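Local atomic coordinates of transcriptional activator PlcR protein (Bacillus thuringiensis, PDB entry 3U3W), a protein that activates transcription of virulence genes in response to the quorum-sensing peptide PapR, binding DNA through its helix-turn-helix domain. Residues Q113-W117 against Q153-I157; C134-K139 against A160-Y165; L171-I175 against A205-D209; F178-L182 against V198-H202; Y240-E244 against A278-K282. All blocks are in the same frame, centred on the assembly; numbering follows the deposited sequence.

Contact 1 (Q113-W117 against Q153-I157); sequences QFLQW and QNLYI
Trp-117 and Gln-113 of helix 109-125 meet Gln-153, Tyr-156 and Ile-157 at the start of helix 153-167 in a buried contact of the tetratricopeptide-type (TPR) helical array. The two helices run nearly parallel, 12° apart, as alternate helices of such a solenoid do. Helix 131-143 comes between them in the chain and packs beside both, with Leu-141 on Trp-117 and Leu-138 and Leu-142 on Ile-157. Long side chains span the 11.1 Å between the segment axes.

The indole does most of the apolar work. Ile-157 lays CG1 over one face of the five-membered ring of Trp-117, 4.0 Å from its centroid, in a CH-pi contact. At the far corner of the six-membered ring, Trp-117 CH2 presses on Tyr-156 CB at 3.4 Å. The tyrosine ring is obliquely placed, and its hydroxyl leads off to Asn-191. Trp-117 also packs on the backbone of the bound peptide, so this helix-helix contact borders the signal-binding site.

Beside the indole, Gln-113 and Gln-153 extend past each other in opposite directions. Both have CG anti to the backbone N (chi1 -167° for Gln-113), which sends their amides into the gap. Gln-153 NE2 also bonds the carbonyl of Glu-110, a second grip that fixes its amide and leaves OE1 against Phe-114 CB at 3.5 Å. A water accepts from Gln-113 NE2 and probably donates to Asn-154 OD1. The hydrogen bond between the two amides is short and nearly straight: Gln-153 NE2 donates to a lone pair of Gln-113 OE1, in the carbonyl plane, at 2.7 Å and 164°.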
# COMPACT_ATOMS: atom_id res chain seq x y z
N GLN A 113 15.10 15.85 -6.53
CA GLN A 113 15.25 15.82 -5.08
C GLN A 113 15.37 14.40 -4.53
O GLN A 113 16.18 14.14 -3.64
CB GLN A 113 14.09 16.53 -4.41
CG GLN A 113 14.35 16.80 -2.95
CD GLN A 113 13.09 17.20 -2.24
OE1 GLN A 113 12.09 16.51 -2.33
NE2 GLN A 113 13.12 18.34 -1.54
N PHE A 114 14.57 13.49 -5.07
CA PHE A 114 14.65 12.09 -4.69
C PHE A 114 16.05 11.51 -5.01
O PHE A 114 16.65 10.83 -4.18
CB PHE A 114 13.56 11.28 -5.41
CG PHE A 114 13.75 9.80 -5.27
CD1 PHE A 114 13.23 9.13 -4.18
CD2 PHE A 114 14.51 9.11 -6.19
CE1 PHE A 114 13.43 7.77 -4.04
CE2 PHE A 114 14.71 7.74 -6.06
CZ PHE A 114 14.18 7.07 -4.98
N LEU A 115 16.56 11.78 -6.21
CA LEU A 115 17.90 11.31 -6.60
C LEU A 115 19.00 11.83 -5.66
O LEU A 115 19.85 11.07 -5.19
CB LEU A 115 18.22 11.74 -8.03
CG LEU A 115 17.29 11.28 -9.16
CD1 LEU A 115 17.64 12.06 -10.43
CD2 LEU A 115 17.35 9.75 -9.39
N GLN A 116 18.97 13.13 -5.39
CA GLN A 116 19.95 13.79 -4.53
C GLN A 116 19.91 13.26 -3.10
O GLN A 116 20.96 12.92 -2.54
CB GLN A 116 19.75 15.31 -4.55
CG GLN A 116 20.02 15.93 -5.93
CD GLN A 116 20.18 17.44 -5.89
OE1 GLN A 116 19.22 18.17 -5.66
NE2 GLN A 116 21.40 17.91 -6.13
N TRP A 117 18.71 13.19 -2.52
CA TRP A 117 18.50 12.55 -1.22
C TRP A 117 19.19 11.18 -1.21
O TRP A 117 20.05 10.93 -0.37
CB TRP A 117 16.99 12.47 -0.88
CG TRP A 117 16.58 11.39 0.09
CD1 TRP A 117 17.25 10.97 1.21
CD2 TRP A 117 15.40 10.57 0.01
NE1 TRP A 117 16.56 9.95 1.83
CE2 TRP A 117 15.42 9.69 1.11
CE3 TRP A 117 14.32 10.51 -0.88
CZ2 TRP A 117 14.42 8.75 1.33
CZ3 TRP A 117 13.32 9.58 -0.65
CH2 TRP A 117 13.39 8.71 0.44
N GLN A 153 7.93 12.83 1.01
CA GLN A 153 9.35 12.90 0.66
C GLN A 153 10.21 13.73 1.65
O GLN A 153 11.27 13.27 2.05
CB GLN A 153 9.52 13.41 -0.76
CG GLN A 153 10.94 13.32 -1.27
CD GLN A 153 11.01 13.15 -2.78
OE1 GLN A 153 10.83 12.04 -3.30
NE2 GLN A 153 11.26 14.25 -3.48
N ASN A 154 9.76 14.92 2.03
CA ASN A 154 10.42 15.69 3.08
C ASN A 154 10.57 14.94 4.40
O ASN A 154 11.58 15.07 5.09
CB ASN A 154 9.71 17.03 3.33
CG ASN A 154 9.81 17.96 2.17
OD1 ASN A 154 10.72 17.86 1.35
ND2 ASN A 154 8.87 18.89 2.07
N LEU A 155 9.54 14.17 4.77
CA LEU A 155 9.60 13.38 6.00
C LEU A 155 10.67 12.30 5.86
O LEU A 155 11.41 12.03 6.80
CB LEU A 155 8.23 12.79 6.37
CG LEU A 155 7.18 13.87 6.68
CD1 LEU A 155 5.87 13.26 7.14
CD2 LEU A 155 7.68 14.84 7.73
N TYR A 156 10.78 11.71 4.68
CA TYR A 156 11.80 10.71 4.43
C TYR A 156 13.22 11.30 4.58
O TYR A 156 14.12 10.67 5.13
CB TYR A 156 11.65 10.11 3.04
CG TYR A 156 10.32 9.44 2.77
CD1 TYR A 156 9.54 8.95 3.81
CD2 TYR A 156 9.85 9.29 1.46
CE1 TYR A 156 8.31 8.33 3.55
CE2 TYR A 156 8.65 8.68 1.19
CZ TYR A 156 7.87 8.20 2.25
OH TYR A 156 6.66 7.59 2.00
N ILE A 157 13.39 12.53 4.10
CA ILE A 157 14.64 13.25 4.24
C ILE A 157 14.93 13.59 5.73
O ILE A 157 16.06 13.42 6.21
CB ILE A 157 14.66 14.50 3.31
CG1 ILE A 157 14.65 14.05 1.85
CG2 ILE A 157 15.89 15.37 3.57
CD1 ILE A 157 14.34 15.15 0.85
O HOH W 1 11.65 20.26 0.22
O HOH W 2 9.23 16.89 -1.52

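Contact 2 (C134-K139 against A160-Y165); sequences CILELK and AIANIY
Ile-135 and Leu-138 interleave with Ile-161 and Ile-164 where helices 131-143 and 153-167, successive in the TPR-type array, lie antiparallel at 161°. Their segment axes come within 9.9 Å.

The tight part is apolar, aliphatic but for one sulfur. Leu-138 and Ile-161 slide past each other in opposite senses, bringing Leu-138 CB to 3.6 Å from Ile-161 CG1. Ile-135 and Ile-164 repeat that arrangement, with Ile-135 CD1 3.8 Å from Ile-164 CG2. The other end of Ile-164, its CD1, touches Cys-134 SG at 3.6 Å, while Leu-138 CD1 reaches over to the small Ala-160 CB. Trp-117 and Val-121 of helix 109-125 close over Ala-160, and aromatic packing from the bound peptide reaches Ala-160 and Ile-164, so the layer borders the bound peptide.

Toward solvent the packing gives way to longer, amphipathic side chains. Ile-135 still belongs to both sides: its CD1 lies over one face of the Tyr-165 ring, a CH-pi contact 3.8 Å from the centroid. Lys-139 runs out fully extended, its CG grazing Ile-161 CD1 on the way, and crosses Tyr-165 almost perpendicularly. Its charged tip stays at the rim, where Lys-139 NZ, near the plane of the ring, donates a 2.7 Å hydrogen bond to Tyr-165 OH.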
# COMPACT_ATOMS: atom_id res chain seq x y z
N CYS A 134 26.80 15.67 4.77
CA CYS A 134 25.56 15.00 4.40
C CYS A 134 24.32 15.70 4.98
O CYS A 134 23.39 16.04 4.26
CB CYS A 134 25.61 13.53 4.82
SG CYS A 134 24.27 12.55 4.18
N ILE A 135 24.34 15.94 6.29
CA ILE A 135 23.22 16.61 6.95
C ILE A 135 22.93 17.98 6.36
O ILE A 135 21.76 18.33 6.12
CB ILE A 135 23.48 16.75 8.46
CG1 ILE A 135 23.33 15.40 9.15
CG2 ILE A 135 22.54 17.78 9.07
CD1 ILE A 135 23.73 15.41 10.59
N LEU A 136 23.98 18.77 6.13
CA LEU A 136 23.80 20.10 5.56
C LEU A 136 23.19 20.06 4.15
O LEU A 136 22.38 20.91 3.80
CB LEU A 136 25.12 20.87 5.55
CG LEU A 136 25.60 21.37 6.92
CD1 LEU A 136 27.06 21.84 6.89
CD2 LEU A 136 24.68 22.46 7.47
N GLU A 137 23.60 19.09 3.35
CA GLU A 137 23.04 18.94 2.02
C GLU A 137 21.57 18.51 2.10
O GLU A 137 20.71 19.03 1.38
CB GLU A 137 23.86 17.95 1.19
CG GLU A 137 25.23 18.48 0.79
CD GLU A 137 25.17 19.89 0.20
OE1 GLU A 137 24.31 20.16 -0.66
OE2 GLU A 137 26.00 20.73 0.62
N LEU A 138 21.29 17.56 2.98
CA LEU A 138 19.91 17.14 3.22
C LEU A 138 19.01 18.30 3.67
O LEU A 138 17.92 18.48 3.15
CB LEU A 138 19.87 16.00 4.22
CG LEU A 138 20.42 14.73 3.59
CD1 LEU A 138 20.40 13.59 4.58
CD2 LEU A 138 19.57 14.41 2.37
N LYS A 139 19.49 19.09 4.63
CA LYS A 139 18.73 20.25 5.09
C LYS A 139 18.43 21.23 3.95
O LYS A 139 17.41 21.91 3.97
CB LYS A 139 19.45 20.96 6.25
CG LYS A 139 19.27 20.24 7.58
CD LYS A 139 20.02 20.90 8.73
CE LYS A 139 19.45 20.40 10.06
NZ LYS A 139 20.28 20.77 11.24
N ALA A 160 16.23 10.40 7.41
CA ALA A 160 17.68 10.26 7.14
C ALA A 160 18.53 11.21 8.02
O ALA A 160 19.48 10.78 8.67
CB ALA A 160 17.99 10.48 5.65
N ILE A 161 18.17 12.48 8.05
CA ILE A 161 18.84 13.43 8.92
C ILE A 161 18.87 12.94 10.38
O ILE A 161 19.91 12.95 11.03
CB ILE A 161 18.21 14.83 8.84
CG1 ILE A 161 18.48 15.46 7.47
CG2 ILE A 161 18.73 15.71 9.96
CD1 ILE A 161 17.67 16.72 7.17
N ALA A 162 17.72 12.48 10.89
CA ALA A 162 17.65 12.01 12.27
C ALA A 162 18.51 10.76 12.54
O ALA A 162 19.11 10.64 13.61
CB ALA A 162 16.20 11.75 12.65
N ASN A 163 18.57 9.86 11.56
CA ASN A 163 19.42 8.67 11.64
C ASN A 163 20.89 9.03 11.76
O ASN A 163 21.65 8.36 12.44
CB ASN A 163 19.26 7.80 10.37
CG ASN A 163 17.97 6.99 10.36
OD1 ASN A 163 17.27 6.88 11.36
ND2 ASN A 163 17.65 6.41 9.21
N ILE A 164 21.29 10.08 11.04
CA ILE A 164 22.69 10.43 10.95
C ILE A 164 23.16 11.13 12.23
O ILE A 164 24.24 10.81 12.74
CB ILE A 164 22.98 11.26 9.69
CG1 ILE A 164 22.70 10.42 8.45
CG2 ILE A 164 24.44 11.77 9.70
CD1 ILE A 164 22.74 11.20 7.16
N TYR A 165 22.36 12.06 12.73
CA TYR A 165 22.58 12.62 14.07
C TYR A 165 22.72 11.48 15.07
O TYR A 165 23.65 11.46 15.89
CB TYR A 165 21.40 13.50 14.51
CG TYR A 165 21.42 14.92 14.00
CD1 TYR A 165 22.59 15.67 14.03
CD2 TYR A 165 20.27 15.52 13.49
CE1 TYR A 165 22.62 16.98 13.57
CE2 TYR A 165 20.28 16.83 13.03
CZ TYR A 165 21.47 17.56 13.07
OH TYR A 165 21.50 18.86 12.62

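Contact 3 (L171-I175 against A205-D209); sequences LKKGI and ALYLD
Leu-171, the first residue of helix 171-187, puts both methyls on the closing turn of helix 192-208. Leu-171 CD1 lies against the peptide link between Leu-208 and Asp-209, 3.6 Å from Asp-209 N, and also touches the Asp-209 side chain. The other branch, Leu-171 CD2, turns to the flank of the turn and meets Leu-208 CB at 3.9 Å. The leucine thus packs on the very place where the backbone leaves helical geometry, since Asp-209 is the first residue beyond the helix.

Further along, Gly-174, with no side chain on the side toward Ala-205, packs on another side against helix 153-167, where Ala-162 CB lies on its carbonyl oxygen.

Ile-175, one turn after Leu-171, completes the contact. With CG1 beside the backbone N (chi1 -74°), the longer branch of Ile-175 is the one aimed at helix 192-208: Ile-175 CG1 rests on Ala-205 CB at 3.8 Å, and Ile-175 CD1 goes on to Leu-206 CD2 at 4.0 Å. Ile-175 CD1 also lies 3.7 Å from Ala-205 O, a carbonyl already occupied by the backbone N-H of Asp-209. No hydrogen bond joins the two segments. The Asp-209 carboxylate, although it borders both aliphatic side chains, has its OD2 in a salt bridge with Arg-211.

The contact therefore joins the beginning of one helix to the end of the next in the TPR-type array. Ala-166 of helix 153-167 reaches Ala-205, Ser-215 and Gln-218 of helix 212-228 touch Leu-206, and an aromatic side chain of the bound peptide packs on Leu-208.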
# COMPACT_ATOMS: atom_id res chain seq x y z
N LEU A 171 22.46 11.93 20.01
CA LEU A 171 21.23 11.27 20.42
C LEU A 171 20.08 12.23 20.70
O LEU A 171 18.97 12.05 20.19
CB LEU A 171 21.48 10.35 21.61
CG LEU A 171 22.42 9.20 21.23
CD1 LEU A 171 22.73 8.32 22.41
CD2 LEU A 171 21.78 8.38 20.11
N LYS A 172 20.33 13.26 21.47
CA LYS A 172 19.26 14.19 21.80
C LYS A 172 18.68 14.83 20.53
O LYS A 172 17.47 14.93 20.37
CB LYS A 172 19.73 15.26 22.78
CG LYS A 172 18.63 16.23 23.18
CD LYS A 172 19.19 17.56 23.67
CE LYS A 172 18.17 18.29 24.53
NZ LYS A 172 17.83 17.52 25.78
N LYS A 173 19.55 15.26 19.64
CA LYS A 173 19.05 15.91 18.44
C LYS A 173 18.28 14.89 17.58
O LYS A 173 17.24 15.22 17.00
CB LYS A 173 20.21 16.53 17.65
CG LYS A 173 20.05 18.03 17.39
CD LYS A 173 21.34 18.59 16.78
CE LYS A 173 21.37 20.11 16.75
NZ LYS A 173 22.71 20.65 16.33
N GLY A 174 18.77 13.65 17.54
CA GLY A 174 18.14 12.63 16.73
C GLY A 174 16.77 12.25 17.27
O GLY A 174 15.78 12.23 16.54
N ILE A 175 16.74 11.97 18.57
CA ILE A 175 15.50 11.63 19.26
C ILE A 175 14.43 12.73 19.11
O ILE A 175 13.27 12.43 18.85
CB ILE A 175 15.76 11.25 20.72
CG1 ILE A 175 16.39 9.84 20.77
CG2 ILE A 175 14.48 11.35 21.52
CD1 ILE A 175 17.17 9.51 22.07
N ALA A 205 17.81 4.69 18.56
CA ALA A 205 18.34 5.88 19.23
C ALA A 205 18.07 5.93 20.76
O ALA A 205 18.97 6.27 21.54
CB ALA A 205 17.81 7.15 18.53
N LEU A 206 16.85 5.59 21.17
CA LEU A 206 16.51 5.49 22.59
C LEU A 206 17.40 4.46 23.27
O LEU A 206 17.91 4.69 24.38
CB LEU A 206 15.02 5.14 22.78
CG LEU A 206 14.07 6.28 22.34
CD1 LEU A 206 12.66 5.81 22.02
CD2 LEU A 206 14.04 7.39 23.39
N TYR A 207 17.59 3.32 22.61
CA TYR A 207 18.44 2.27 23.14
C TYR A 207 19.89 2.77 23.29
O TYR A 207 20.54 2.48 24.29
CB TYR A 207 18.39 1.03 22.25
CG TYR A 207 19.20 -0.16 22.73
CD1 TYR A 207 20.60 -0.18 22.60
CD2 TYR A 207 18.58 -1.27 23.28
CE1 TYR A 207 21.34 -1.28 23.03
CE2 TYR A 207 19.31 -2.36 23.72
CZ TYR A 207 20.69 -2.36 23.58
OH TYR A 207 21.40 -3.46 24.01
N LEU A 208 20.39 3.50 22.31
CA LEU A 208 21.78 3.96 22.37
C LEU A 208 21.95 4.96 23.53
O LEU A 208 23.04 5.10 24.08
CB LEU A 208 22.23 4.59 21.05
CG LEU A 208 22.47 3.65 19.85
CD1 LEU A 208 22.74 4.45 18.58
CD2 LEU A 208 23.61 2.65 20.13
N ASP A 209 20.84 5.63 23.87
CA ASP A 209 20.77 6.57 24.98
C ASP A 209 20.42 5.88 26.31
O ASP A 209 20.12 6.55 27.30
CB ASP A 209 19.72 7.64 24.67
CG ASP A 209 20.03 8.99 25.31
OD1 ASP A 209 21.20 9.20 25.70
OD2 ASP A 209 19.11 9.84 25.40

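Contact 4 (F178-L182 against V198-H202); sequences FEQIL and VRYNH
Phe-178 and Leu-182 on helix 171-187 face Val-198, Asn-201 and His-202 on helix 192-208, an antiparallel pair of neighbouring helices in the TPR-type array, inclined at 162°.

Aromatic contacts come first. The Phe-178 ring lies over backbone, with His-202 N above its centre; Phe-178 CZ also touches Asn-201 CB at 3.5 Å. The imidazole, with CG beside its carbonyl carbon (chi1 -171°), runs past the start of the phenylalanine side chain in the opposite direction. Phe-178 CB therefore sits over the face of the His-202 ring, 4.1 Å from its centroid, whereas the two rings, though near parallel, are slid so far apart that they barely overlap.

The aliphatic contacts centre on Val-198. Its CG1 takes Leu-182 CD2 at 3.7 Å and also meets Phe-178, while Val-198 CG2 turns to Ile-181 CG2 at 3.8 Å. Leu-182 CD1 lies over a face of the Arg-199 guanidinium, which is held by Asp-195 and Gln-218.

Polar groups mostly look elsewhere. Asn-201 ND2 bonds Asn-159 OD1 and the backbone of the bound peptide, and Phe-178 backs that asparagine. A water lies in the plane of the imidazole, 3.1 Å from His-202 NE2; its link to Glu-179 is doubtful. On the other ring nitrogen the environment is greasy: His-202 ND1 is buried without a polar partner in the model, 3.8 Å from Leu-182 CD1.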
# COMPACT_ATOMS: atom_id res chain seq x y z
N PHE A 178 13.10 12.56 15.51
CA PHE A 178 12.17 11.44 15.39
C PHE A 178 10.79 11.79 15.94
O PHE A 178 9.76 11.56 15.29
CB PHE A 178 12.72 10.19 16.08
CG PHE A 178 13.85 9.56 15.33
CD1 PHE A 178 13.72 9.28 13.97
CD2 PHE A 178 15.04 9.27 15.97
CE1 PHE A 178 14.76 8.71 13.25
CE2 PHE A 178 16.09 8.69 15.26
CZ PHE A 178 15.95 8.42 13.89
N GLU A 179 10.76 12.36 17.15
CA GLU A 179 9.49 12.78 17.74
C GLU A 179 8.77 13.80 16.85
O GLU A 179 7.57 13.72 16.71
CB GLU A 179 9.69 13.34 19.14
CG GLU A 179 10.19 12.32 20.15
CD GLU A 179 10.34 12.92 21.54
OE1 GLU A 179 10.25 14.16 21.66
OE2 GLU A 179 10.52 12.15 22.51
N GLN A 180 9.50 14.73 16.24
CA GLN A 180 8.85 15.69 15.34
C GLN A 180 8.23 15.01 14.13
O GLN A 180 7.16 15.42 13.68
CB GLN A 180 9.83 16.74 14.82
CG GLN A 180 10.04 17.96 15.68
CD GLN A 180 11.20 18.79 15.14
OE1 GLN A 180 12.20 19.01 15.84
NE2 GLN A 180 11.10 19.23 13.88
N ILE A 181 8.91 14.00 13.58
CA ILE A 181 8.40 13.25 12.42
C ILE A 181 7.11 12.50 12.75
O ILE A 181 6.13 12.58 12.01
CB ILE A 181 9.45 12.28 11.81
CG1 ILE A 181 10.66 13.05 11.28
CG2 ILE A 181 8.83 11.43 10.69
CD1 ILE A 181 11.93 12.24 11.21
N LEU A 182 7.10 11.78 13.87
CA LEU A 182 5.90 11.07 14.31
C LEU A 182 4.71 12.01 14.49
O LEU A 182 3.57 11.64 14.22
CB LEU A 182 6.16 10.28 15.59
CG LEU A 182 7.19 9.17 15.39
CD1 LEU A 182 7.64 8.55 16.71
CD2 LEU A 182 6.66 8.11 14.42
N VAL A 198 10.11 4.81 11.18
CA VAL A 198 10.52 5.88 12.11
C VAL A 198 10.56 5.38 13.54
O VAL A 198 11.51 5.68 14.27
CB VAL A 198 9.59 7.12 12.06
CG1 VAL A 198 10.09 8.19 13.04
CG2 VAL A 198 9.51 7.69 10.66
N ARG A 199 9.55 4.63 13.97
CA ARG A 199 9.58 4.09 15.34
C ARG A 199 10.76 3.17 15.57
O ARG A 199 11.34 3.13 16.67
CB ARG A 199 8.27 3.40 15.72
CG ARG A 199 7.11 4.34 15.81
CD ARG A 199 5.88 3.68 16.43
NE ARG A 199 4.76 4.62 16.41
CZ ARG A 199 4.52 5.52 17.36
NH1 ARG A 199 5.31 5.60 18.44
NH2 ARG A 199 3.50 6.35 17.23
N TYR A 200 11.16 2.45 14.53
CA TYR A 200 12.29 1.54 14.65
C TYR A 200 13.60 2.29 14.86
O TYR A 200 14.42 1.90 15.69
CB TYR A 200 12.40 0.67 13.42
CG TYR A 200 13.63 -0.20 13.39
CD1 TYR A 200 13.74 -1.32 14.21
CD2 TYR A 200 14.68 0.10 12.54
CE1 TYR A 200 14.86 -2.12 14.17
CE2 TYR A 200 15.81 -0.70 12.48
CZ TYR A 200 15.89 -1.81 13.29
OH TYR A 200 17.01 -2.61 13.23
N ASN A 201 13.79 3.36 14.08
CA ASN A 201 15.02 4.14 14.12
C ASN A 201 15.06 4.85 15.45
O ASN A 201 16.07 4.85 16.14
CB ASN A 201 15.08 5.14 12.97
CG ASN A 201 15.31 4.48 11.60
OD1 ASN A 201 15.97 3.44 11.49
ND2 ASN A 201 14.77 5.11 10.54
N HIS A 202 13.92 5.44 15.81
CA HIS A 202 13.70 6.06 17.11
C HIS A 202 14.04 5.08 18.24
O HIS A 202 14.74 5.45 19.19
CB HIS A 202 12.25 6.52 17.22
CG HIS A 202 11.96 7.35 18.43
ND1 HIS A 202 10.68 7.70 18.81
CD2 HIS A 202 12.79 7.92 19.33
CE1 HIS A 202 10.74 8.43 19.90
NE2 HIS A 202 12.00 8.58 20.24
O HOH W 3 11.40 9.96 22.95

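Contact 5 (Y240-E244 against A278-K282); sequences YQRGE and ALVNK
Glu-244 and Lys-282 form a salt bridge between helix 235-248 and the last modelled residue of the chain, with Lys-282 NZ 3.2 Å from Glu-244 OE2. The ammonium approaches on the syn side of the carboxylate, 29° out of its plane, and the extended lysine chain crosses the glutamate almost perpendicularly. Glu-244 is bent at its second torsion (chi2 -80°), and its end comes nearer to segment 278-282. The same OE2 accepts a hydrogen bond from Tyr-260 OH and pairs with Arg-247, so Lys-282 is one of three partners gathered on a single oxygen.

A weaker polar link lies alongside. Tyr-240 OH donates to Ala-278 O at 3.3 Å, a long and weak hydrogen bond. Lys-282 NZ passes nearby, 3.6 Å from Tyr-240 OH.

The rest is packing at the rim of the phenol. A chi1 of 176° carries the ring away from the backbone N and toward the returning chain, where Ala-278 CB touches Tyr-240 CZ at 3.7 Å. Leu-279 comes in at the edge, its CD2 in the ring plane and 3.8 Å from Tyr-240 CD1, while Phe-267 of helix 253-269 touches the same leucine. From Leu-279 the chain makes a type II turn that brings Lys-282 back toward the helix. The bound peptide packs here too, an apolar side chain on Tyr-240 and an acidic one on Ala-278.

With two cations and a hydroxyl around one oxygen, Glu-244 is probably ionised, and its charge would draw the end of the chain onto helix 235-248. Since the tyrosine's own hydrogen bond is weak, its packing on Ala-278 and Leu-279 probably contributes more than that bond.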
# COMPACT_ATOMS: atom_id res chain seq x y z
N TYR A 240 14.43 -8.35 16.70
CA TYR A 240 15.82 -8.33 17.12
C TYR A 240 15.98 -7.21 18.16
O TYR A 240 16.45 -7.44 19.28
CB TYR A 240 16.75 -8.13 15.90
CG TYR A 240 18.21 -7.99 16.28
CD1 TYR A 240 19.03 -9.12 16.38
CD2 TYR A 240 18.77 -6.74 16.55
CE1 TYR A 240 20.37 -8.99 16.75
CE2 TYR A 240 20.11 -6.61 16.90
CZ TYR A 240 20.90 -7.74 17.00
OH TYR A 240 22.21 -7.61 17.36
N GLN A 241 15.56 -6.01 17.79
CA GLN A 241 15.59 -4.89 18.71
C GLN A 241 14.89 -5.17 20.04
O GLN A 241 15.33 -4.72 21.09
CB GLN A 241 14.98 -3.65 18.07
CG GLN A 241 15.28 -2.42 18.87
CD GLN A 241 16.76 -2.25 19.04
OE1 GLN A 241 17.52 -2.28 18.06
NE2 GLN A 241 17.21 -2.12 20.28
N ARG A 242 13.79 -5.91 19.98
CA ARG A 242 13.03 -6.20 21.18
C ARG A 242 13.80 -7.20 22.04
O ARG A 242 13.83 -7.08 23.26
CB ARG A 242 11.60 -6.66 20.86
CG ARG A 242 11.27 -8.09 21.21
CD ARG A 242 10.10 -8.23 22.19
NE ARG A 242 8.79 -7.82 21.68
CZ ARG A 242 7.84 -8.65 21.24
NH1 ARG A 242 8.08 -9.96 21.24
NH2 ARG A 242 6.66 -8.19 20.79
N GLY A 243 14.45 -8.16 21.40
CA GLY A 243 15.39 -9.02 22.10
C GLY A 243 16.50 -8.22 22.80
O GLY A 243 16.85 -8.50 23.95
N GLU A 244 17.07 -7.24 22.10
CA GLU A 244 18.07 -6.35 22.69
C GLU A 244 17.53 -5.67 23.95
O GLU A 244 18.18 -5.64 24.98
CB GLU A 244 18.52 -5.28 21.70
CG GLU A 244 19.23 -5.79 20.45
CD GLU A 244 20.68 -6.11 20.71
OE1 GLU A 244 21.53 -5.20 20.56
OE2 GLU A 244 20.97 -7.27 21.07
N ALA A 278 24.53 -10.26 13.04
CA ALA A 278 24.19 -9.71 14.34
C ALA A 278 23.66 -10.76 15.30
O ALA A 278 23.61 -10.53 16.51
CB ALA A 278 23.20 -8.57 14.20
N LEU A 279 23.27 -11.91 14.77
CA LEU A 279 22.60 -12.91 15.58
C LEU A 279 23.54 -13.92 16.23
O LEU A 279 23.09 -14.86 16.89
CB LEU A 279 21.53 -13.63 14.76
CG LEU A 279 20.22 -12.86 14.64
CD1 LEU A 279 19.36 -13.45 13.54
CD2 LEU A 279 19.49 -12.87 15.97
N VAL A 280 24.85 -13.73 16.05
CA VAL A 280 25.84 -14.60 16.69
C VAL A 280 25.72 -14.56 18.21
O VAL A 280 25.64 -13.48 18.82
CB VAL A 280 27.28 -14.23 16.28
CG1 VAL A 280 27.50 -14.53 14.80
CG2 VAL A 280 27.57 -12.77 16.59
N ASN A 281 25.70 -15.74 18.82
CA ASN A 281 25.70 -15.88 20.27
C ASN A 281 24.42 -15.41 20.96
O ASN A 281 24.47 -14.84 22.05
CB ASN A 281 26.92 -15.17 20.88
CG ASN A 281 28.24 -15.78 20.41
OD1 ASN A 281 28.44 -16.99 20.50
ND2 ASN A 281 29.13 -14.93 19.91
N LYS A 282 23.27 -15.65 20.32
CA LYS A 282 21.98 -15.42 20.96
C LYS A 282 20.90 -16.32 20.37
O LYS A 282 20.96 -17.55 20.50
CB LYS A 282 21.56 -13.94 20.88
CG LYS A 282 22.51 -13.05 20.09
CD LYS A 282 22.21 -11.58 20.34
CE LYS A 282 23.32 -10.69 19.78
NZ LYS A 282 23.26 -9.32 20.34

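Contacts 1, 2, 4 and 5 are buried, though 5 has an exposed lysine at its edge; contact 3 is only partly buried. Contacts 1 and 2 share helix 153-167, which has a near-parallel neighbour in one and an antiparallel one in the other, and they touch through Leu-138 and Ile-157. Contacts 3 and 4 tie the same pair, helices 171-187 and 192-208, at two levels. Chemistry follows place: a hydrogen bond between two buried glutamine amides in contact 1; aliphatic packing in 2, rimmed by a lysine-tyrosine bond, and in 3, against a helix end; rings in 4; and charge where a loop meets a helix in 5. Asn-163 and Asn-201 bring contacts 2 and 4 together beside the peptide.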